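Side-chain contacts in peptide synthetase NRPS type II-PCP (Streptomyces verticillus, PDB 4NEO), which is a small, all-helical peptidyl carrier protein of the phosphopantetheine-attachment family: residues Ala22-Trp25 against Ala26-Gly30; Ser66-Val69 against Leu70-Arg74. All blocks are in the same frame, centred on the assembly; numbering follows the deposited sequence.

Contact 1: Ala22-Trp25 against Ala26-Gly30; sequences AAIW and AETLG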
ATOM      1  N   ALA A  22       4.587  -2.077  -1.117  1.00 43.40           N
ATOM      2  CA  ALA A  22       5.754  -1.221  -1.225  1.00 47.19           C
ATOM      3  C   ALA A  22       6.336  -1.292  -2.649  1.00 51.46           C
ATOM      4  O   ALA A  22       6.728  -0.275  -3.198  1.00 51.49           O
ATOM      5  CB  ALA A  22       6.802  -1.590  -0.196  1.00 49.51           C
ATOM      6  N   ALA A  23       6.382  -2.488  -3.246  1.00 51.16           N
ATOM      7  CA  ALA A  23       6.929  -2.625  -4.584  1.00 52.66           C
ATOM      8  C   ALA A  23       6.078  -1.873  -5.596  1.00 53.91           C
ATOM      9  O   ALA A  23       6.622  -1.262  -6.509  1.00 55.26           O
ATOM     10  CB  ALA A  23       7.020  -4.090  -4.969  1.00 56.86           C
ATOM     11  N   ILE A  24       4.751  -1.896  -5.431  1.00 49.99           N
ATOM     12  CA  ILE A  24       3.839  -1.107  -6.296  1.00 49.60           C
ATOM     13  C   ILE A  24       4.100   0.388  -6.198  1.00 51.54           C
ATOM     14  O   ILE A  24       4.195   1.064  -7.224  1.00 53.35           O
ATOM     15  CB  ILE A  24       2.362  -1.428  -5.969  1.00 49.23           C
ATOM     16  CG1 ILE A  24       2.007  -2.816  -6.470  1.00 47.29           C
ATOM     17  CG2 ILE A  24       1.400  -0.400  -6.547  1.00 51.60           C
ATOM     18  CD1 ILE A  24       0.680  -3.318  -5.913  1.00 49.92           C
ATOM     19  N   TRP A  25       4.213   0.910  -4.966  1.00 49.36           N
ATOM     20  CA  TRP A  25       4.592   2.308  -4.767  1.00 50.81           C
ATOM     21  C   TRP A  25       5.932   2.648  -5.437  1.00 53.84           C
ATOM     22  O   TRP A  25       6.094   3.691  -6.057  1.00 55.47           O
ATOM     23  CB  TRP A  25       4.722   2.644  -3.258  1.00 49.64           C
ATOM     24  CG  TRP A  25       3.447   2.786  -2.483  1.00 48.44           C
ATOM     25  CD1 TRP A  25       2.367   1.979  -2.519  1.00 47.53           C
ATOM     26  CD2 TRP A  25       3.144   3.811  -1.535  1.00 47.51           C
ATOM     27  NE1 TRP A  25       1.383   2.444  -1.673  1.00 45.61           N
ATOM     28  CE2 TRP A  25       1.840   3.561  -1.046  1.00 43.93           C
ATOM     29  CE3 TRP A  25       3.842   4.915  -1.061  1.00 47.17           C
ATOM     30  CZ2 TRP A  25       1.227   4.368  -0.084  1.00 45.09           C
ATOM     31  CZ3 TRP A  25       3.226   5.739  -0.116  1.00 50.69           C
ATOM     32  CH2 TRP A  25       1.931   5.463   0.351  1.00 48.20           C
ATOM     33  N   ALA A  26       6.926   1.806  -5.233  1.00 55.78           N
ATOM     34  CA  ALA A  26       8.250   2.095  -5.726  1.00 58.85           C
ATOM     35  C   ALA A  26       8.236   2.155  -7.227  1.00 64.57           C
ATOM     36  O   ALA A  26       8.813   3.065  -7.801  1.00 64.55           O
ATOM     37  CB  ALA A  26       9.251   1.043  -5.274  1.00 62.10           C
ATOM     38  N   GLU A  27       7.599   1.166  -7.851  1.00 66.46           N
ATOM     39  CA  GLU A  27       7.512   1.096  -9.312  1.00 70.20           C
ATOM     40  C   GLU A  27       6.777   2.284  -9.826  1.00 67.17           C
ATOM     41  O   GLU A  27       7.213   2.895 -10.767  1.00 67.97           O
ATOM     42  CB  GLU A  27       6.749  -0.129  -9.793  1.00 77.08           C
ATOM     43  CG  GLU A  27       7.477  -1.438  -9.576  1.00 90.65           C
ATOM     44  CD  GLU A  27       6.652  -2.640 -10.003  1.00101.51           C
ATOM     45  OE1 GLU A  27       6.082  -2.585 -11.134  1.00113.51           O
ATOM     46  OE2 GLU A  27       6.596  -3.628  -9.212  1.00 95.00           O
ATOM     47  N   THR A  28       5.665   2.630  -9.198  1.00 59.85           N
ATOM     48  CA  THR A  28       4.868   3.735  -9.681  1.00 62.56           C
ATOM     49  C   THR A  28       5.590   5.058  -9.542  1.00 65.28           C
ATOM     50  O   THR A  28       5.469   5.911 -10.412  1.00 66.47           O
ATOM     51  CB  THR A  28       3.525   3.830  -8.947  1.00 59.31           C
ATOM     52  OG1 THR A  28       2.836   2.568  -9.061  1.00 56.01           O
ATOM     53  CG2 THR A  28       2.685   5.001  -9.541  1.00 60.96           C
ATOM     54  N   LEU A  29       6.321   5.232  -8.441  1.00 65.03           N
ATOM     55  CA  LEU A  29       6.998   6.502  -8.171  1.00 68.57           C
ATOM     56  C   LEU A  29       8.400   6.517  -8.753  1.00 75.83           C
ATOM     57  O   LEU A  29       9.139   7.481  -8.568  1.00 77.83           O
ATOM     58  CB  LEU A  29       7.044   6.786  -6.679  1.00 66.31           C
ATOM     59  CG  LEU A  29       5.664   6.889  -6.053  1.00 61.35           C
ATOM     60  CD1 LEU A  29       5.804   6.768  -4.559  1.00 60.47           C
ATOM     61  CD2 LEU A  29       4.969   8.183  -6.422  1.00 65.22           C
ATOM     62  N   GLY A  30       8.744   5.457  -9.486  1.00 77.11           N
ATOM     63  CA  GLY A  30      10.060   5.274 -10.063  1.00 81.59           C
ATOM     64  C   GLY A  30      11.234   5.275  -9.089  1.00 81.45           C
ATOM     65  O   GLY A  30      12.241   5.915  -9.369  1.00 86.16           O
TER

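Contact 2: Ser66-Val69 against Leu70-Arg74; sequences SIRV and LLETR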
ATOM      1  N   SER A  66     -11.388   2.423  -2.181  1.00 48.61           N
ATOM      2  CA  SER A  66     -11.444   3.852  -2.332  1.00 44.85           C
ATOM      3  C   SER A  66     -10.047   4.341  -2.429  1.00 45.88           C
ATOM      4  O   SER A  66      -9.084   3.800  -1.820  1.00 42.25           O
ATOM      5  CB  SER A  66     -12.204   4.500  -1.158  1.00 46.51           C
ATOM      6  OG  SER A  66     -12.151   5.913  -1.220  1.00 49.04           O
ATOM      7  N   ILE A  67      -9.889   5.386  -3.222  1.00 50.33           N
ATOM      8  CA  ILE A  67      -8.643   6.139  -3.280  1.00 49.86           C
ATOM      9  C   ILE A  67      -8.298   6.763  -1.887  1.00 51.47           C
ATOM     10  O   ILE A  67      -7.128   7.009  -1.568  1.00 45.87           O
ATOM     11  CB  ILE A  67      -8.755   7.263  -4.363  1.00 55.25           C
ATOM     12  CG1 ILE A  67      -7.377   7.755  -4.788  1.00 62.34           C
ATOM     13  CG2 ILE A  67      -9.601   8.425  -3.886  1.00 59.35           C
ATOM     14  CD1 ILE A  67      -6.812   6.894  -5.892  1.00 62.64           C
ATOM     15  N   ARG A  68      -9.326   6.985  -1.075  1.00 49.01           N
ATOM     16  CA  ARG A  68      -9.144   7.439   0.319  1.00 53.22           C
ATOM     17  C   ARG A  68      -8.267   6.497   1.150  1.00 48.85           C
ATOM     18  O   ARG A  68      -7.671   6.916   2.117  1.00 56.39           O
ATOM     19  CB  ARG A  68     -10.486   7.515   1.026  1.00 49.51           C
ATOM     20  CG  ARG A  68     -11.410   8.573   0.591  1.00 56.48           C
ATOM     21  CD  ARG A  68     -12.731   8.296   1.290  1.00 58.41           C
ATOM     22  NE  ARG A  68     -13.734   9.186   0.814  1.00 63.43           N
ATOM     23  CZ  ARG A  68     -13.936  10.421   1.264  1.00 73.20           C
ATOM     24  NH1 ARG A  68     -13.148  10.904   2.209  1.00 78.44           N
ATOM     25  NH2 ARG A  68     -14.921  11.190   0.771  1.00 70.73           N
ATOM     26  N   VAL A  69      -8.165   5.245   0.763  1.00 48.29           N
ATOM     27  CA  VAL A  69      -7.395   4.306   1.525  1.00 51.02           C
ATOM     28  C   VAL A  69      -5.899   4.744   1.452  1.00 57.94           C
ATOM     29  O   VAL A  69      -5.252   4.920   2.481  1.00 63.52           O
ATOM     30  CB  VAL A  69      -7.623   2.899   1.059  1.00 47.50           C
ATOM     31  CG1 VAL A  69      -6.671   1.928   1.746  1.00 55.00           C
ATOM     32  CG2 VAL A  69      -9.091   2.468   1.260  1.00 54.33           C
ATOM     33  N   LEU A  70      -5.391   5.040   0.271  1.00 51.19           N
ATOM     34  CA  LEU A  70      -4.042   5.602   0.159  1.00 46.61           C
ATOM     35  C   LEU A  70      -3.970   7.010   0.737  1.00 49.94           C
ATOM     36  O   LEU A  70      -3.026   7.355   1.439  1.00 47.90           O
ATOM     37  CB  LEU A  70      -3.584   5.629  -1.300  1.00 50.11           C
ATOM     38  CG  LEU A  70      -2.166   6.125  -1.700  1.00 51.08           C
ATOM     39  CD1 LEU A  70      -1.916   5.717  -3.144  1.00 57.59           C
ATOM     40  CD2 LEU A  70      -2.065   7.619  -1.689  1.00 60.46           C
ATOM     41  N   LEU A  71      -4.928   7.861   0.373  1.00 48.35           N
ATOM     42  CA  LEU A  71      -4.770   9.285   0.625  1.00 51.87           C
ATOM     43  C   LEU A  71      -5.040   9.648   2.067  1.00 53.92           C
ATOM     44  O   LEU A  71      -4.632  10.710   2.493  1.00 52.22           O
ATOM     45  CB  LEU A  71      -5.635  10.143  -0.299  1.00 52.32           C
ATOM     46  CG  LEU A  71      -5.233  10.084  -1.789  1.00 52.89           C
ATOM     47  CD1 LEU A  71      -6.236  10.891  -2.629  1.00 54.89           C
ATOM     48  CD2 LEU A  71      -3.816  10.615  -1.960  1.00 57.80           C
ATOM     49  N   GLU A  72      -5.682   8.765   2.823  1.00 47.72           N
ATOM     50  CA  GLU A  72      -5.933   9.032   4.252  1.00 52.73           C
ATOM     51  C   GLU A  72      -4.949   8.290   5.172  1.00 51.87           C
ATOM     52  O   GLU A  72      -4.794   8.642   6.338  1.00 53.75           O
ATOM     53  CB  GLU A  72      -7.392   8.696   4.617  1.00 53.27           C
ATOM     54  CG  GLU A  72      -8.330   9.722   3.995  1.00 57.40           C
ATOM     55  CD  GLU A  72      -9.803   9.435   4.272  1.00 62.73           C
ATOM     56  OE1 GLU A  72     -10.096   8.447   4.981  1.00 68.82           O
ATOM     57  OE2 GLU A  72     -10.641  10.207   3.749  1.00 68.83           O
ATOM     58  N   THR A  73      -4.268   7.275   4.649  1.00 46.81           N
ATOM     59  CA  THR A  73      -3.266   6.585   5.452  1.00 48.30           C
ATOM     60  C   THR A  73      -1.861   7.117   5.132  1.00 51.63           C
ATOM     61  O   THR A  73      -1.079   7.304   6.025  1.00 55.97           O
ATOM     62  CB  THR A  73      -3.292   5.097   5.246  1.00 44.26           C
ATOM     63  OG1 THR A  73      -3.003   4.799   3.862  1.00 41.86           O
ATOM     64  CG2 THR A  73      -4.595   4.527   5.699  1.00 48.19           C
ATOM     65  N   ARG A  74      -1.588   7.337   3.841  1.00 50.69           N
ATOM     66  CA  ARG A  74      -0.413   8.022   3.321  1.00 52.13           C
ATOM     67  C   ARG A  74       0.925   7.294   3.456  1.00 50.44           C
ATOM     68  O   ARG A  74       1.925   7.841   3.025  1.00 50.89           O
ATOM     69  CB  ARG A  74      -0.264   9.418   3.939  1.00 61.47           C
ATOM     70  CG  ARG A  74      -1.555  10.196   4.053  1.00 69.24           C
ATOM     71  CD  ARG A  74      -1.372  11.648   3.775  1.00 73.58           C
ATOM     72  NE  ARG A  74      -1.750  11.993   2.394  1.00 84.66           N
ATOM     73  CZ  ARG A  74      -0.971  12.638   1.521  1.00101.97           C
ATOM     74  NH1 ARG A  74       0.280  12.974   1.854  1.00104.04           N
ATOM     75  NH2 ARG A  74      -1.437  12.949   0.300  1.00107.28           N
TER
HETATM   76  O   HOH W   1      -6.317   3.782  -2.070  1.00 48.80           O

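Contact 1: Ala22-Trp25 against Ala26-Gly30
Glu27 runs back along the helix past Ala23, one turn earlier. From its CB, which lies 3.5 Å from Ala23 O, the chain takes CG past the same oxygen at 3.2 Å, because chi1 (-70°) turns CG beside the backbone N and away from its own carbonyl. The chain then runs on extended. Its carboxylate carbon still lies near that carbonyl, and OE2 ends 3.6 Å from Ala23 O and 4.3 Å from Ala23 CB. OE1 looks beyond the turn and forms a salt bridge with Arg56 of helix 54-61. These residues make up the last turns of the long first helix of the carrier-protein bundle, which closes in a Schellman motif at Gly30, a glycine with positive phi. Just before that end, Thr28 bends its hydroxyl back to the main chain. Ile24 O takes both Thr28 N, at 2.9 Å, and Thr28 OG1, at 2.7 Å, the two donors arriving from opposite faces of the carbonyl plane. Toward the protein interior, where Trp25 is buried, Leu29 lays CG 3.2 Å from Trp25 O, while its CD1 meets the indole obliquely, 4.4 Å from Trp25 CE3. Leu43 touches both side chains, and Val76 and Met79 of helix 76-86 pack on the indole.

Contact 2: Ser66-Val69 against Leu70-Arg74
Helix 67-73 is a short helix of the carrier-protein bundle, about two turns long, and Arg68 and Glu72 span one of those turns on its exposed side. Beyond CG the two chains are extended and lie side by side, pointing the same way; OE2 of Glu72 passes 3.6 Å from Arg68 CG before it reaches the charge. There Arg68 NH1 donates to Glu72 OE2 at 3.0 Å, completing a salt bridge. The oxygen sits at the guanidinium edge, close to its plane, and is met nearly along its own C-O bond, although the carboxylate and guanidinium planes stand 70° apart.

Ser66 is the N-cap: its OG accepts from Arg68 N at 3.0 Å. Its carbonyl O and Leu70 N are 4.4 Å apart, and a water fills the step, donating to Ser66 O and accepting from Leu70 N. At the other end Thr73 turns OG1 between its backbone N and carbonyl carbon (chi1 61°), which brings the hydroxyl back to Val69 O at 2.6 Å. That short bond backs up a weak one from Thr73 N to the same oxygen. Arg74, with positive phi, leaves the helix, yet its NE returns to Leu71 O at 3.2 Å, coming from above the carbonyl plane. Asp39 pairs with NH1 of this arginine, which lines the pocket of 2-(2-methoxyethoxy)ethanol with Phe40, Gly45 and Ser47.

Ile67 and Leu71 meet obliquely, CG1 of the first 4.0 Å from CD1 of the second. Leu70 is buried against Phe40, Ile53 and Thr54, the first residue of helix 54-61, which Ile67 also touches, while Val69 and Thr73 rest on Met79 and His82 of helix 76-86.

How the contacts relate
Contact 1 closes the long helix 7-28 and comes first along the chain; contact 2 spans the short helix 67-73, after helices 47-50 and 54-61. Their centres lie about 16 Å apart, yet the two meet through one side chain: the indole of Trp25 packs with CH2 3.6 Å from Arg74 O and CZ2 4.1 Å from Leu70 CG. Met79 of helix 76-86 touches both contacts, as does Ile53 in the loop before helix 54-61. The last turns of helix 7-28 are thereby packed against the middle and C-terminal end of helix 67-73 inside a single helical carrier domain, and Arg74 of contact 2 takes part in the 2-(2-methoxyethoxy)ethanol pocket.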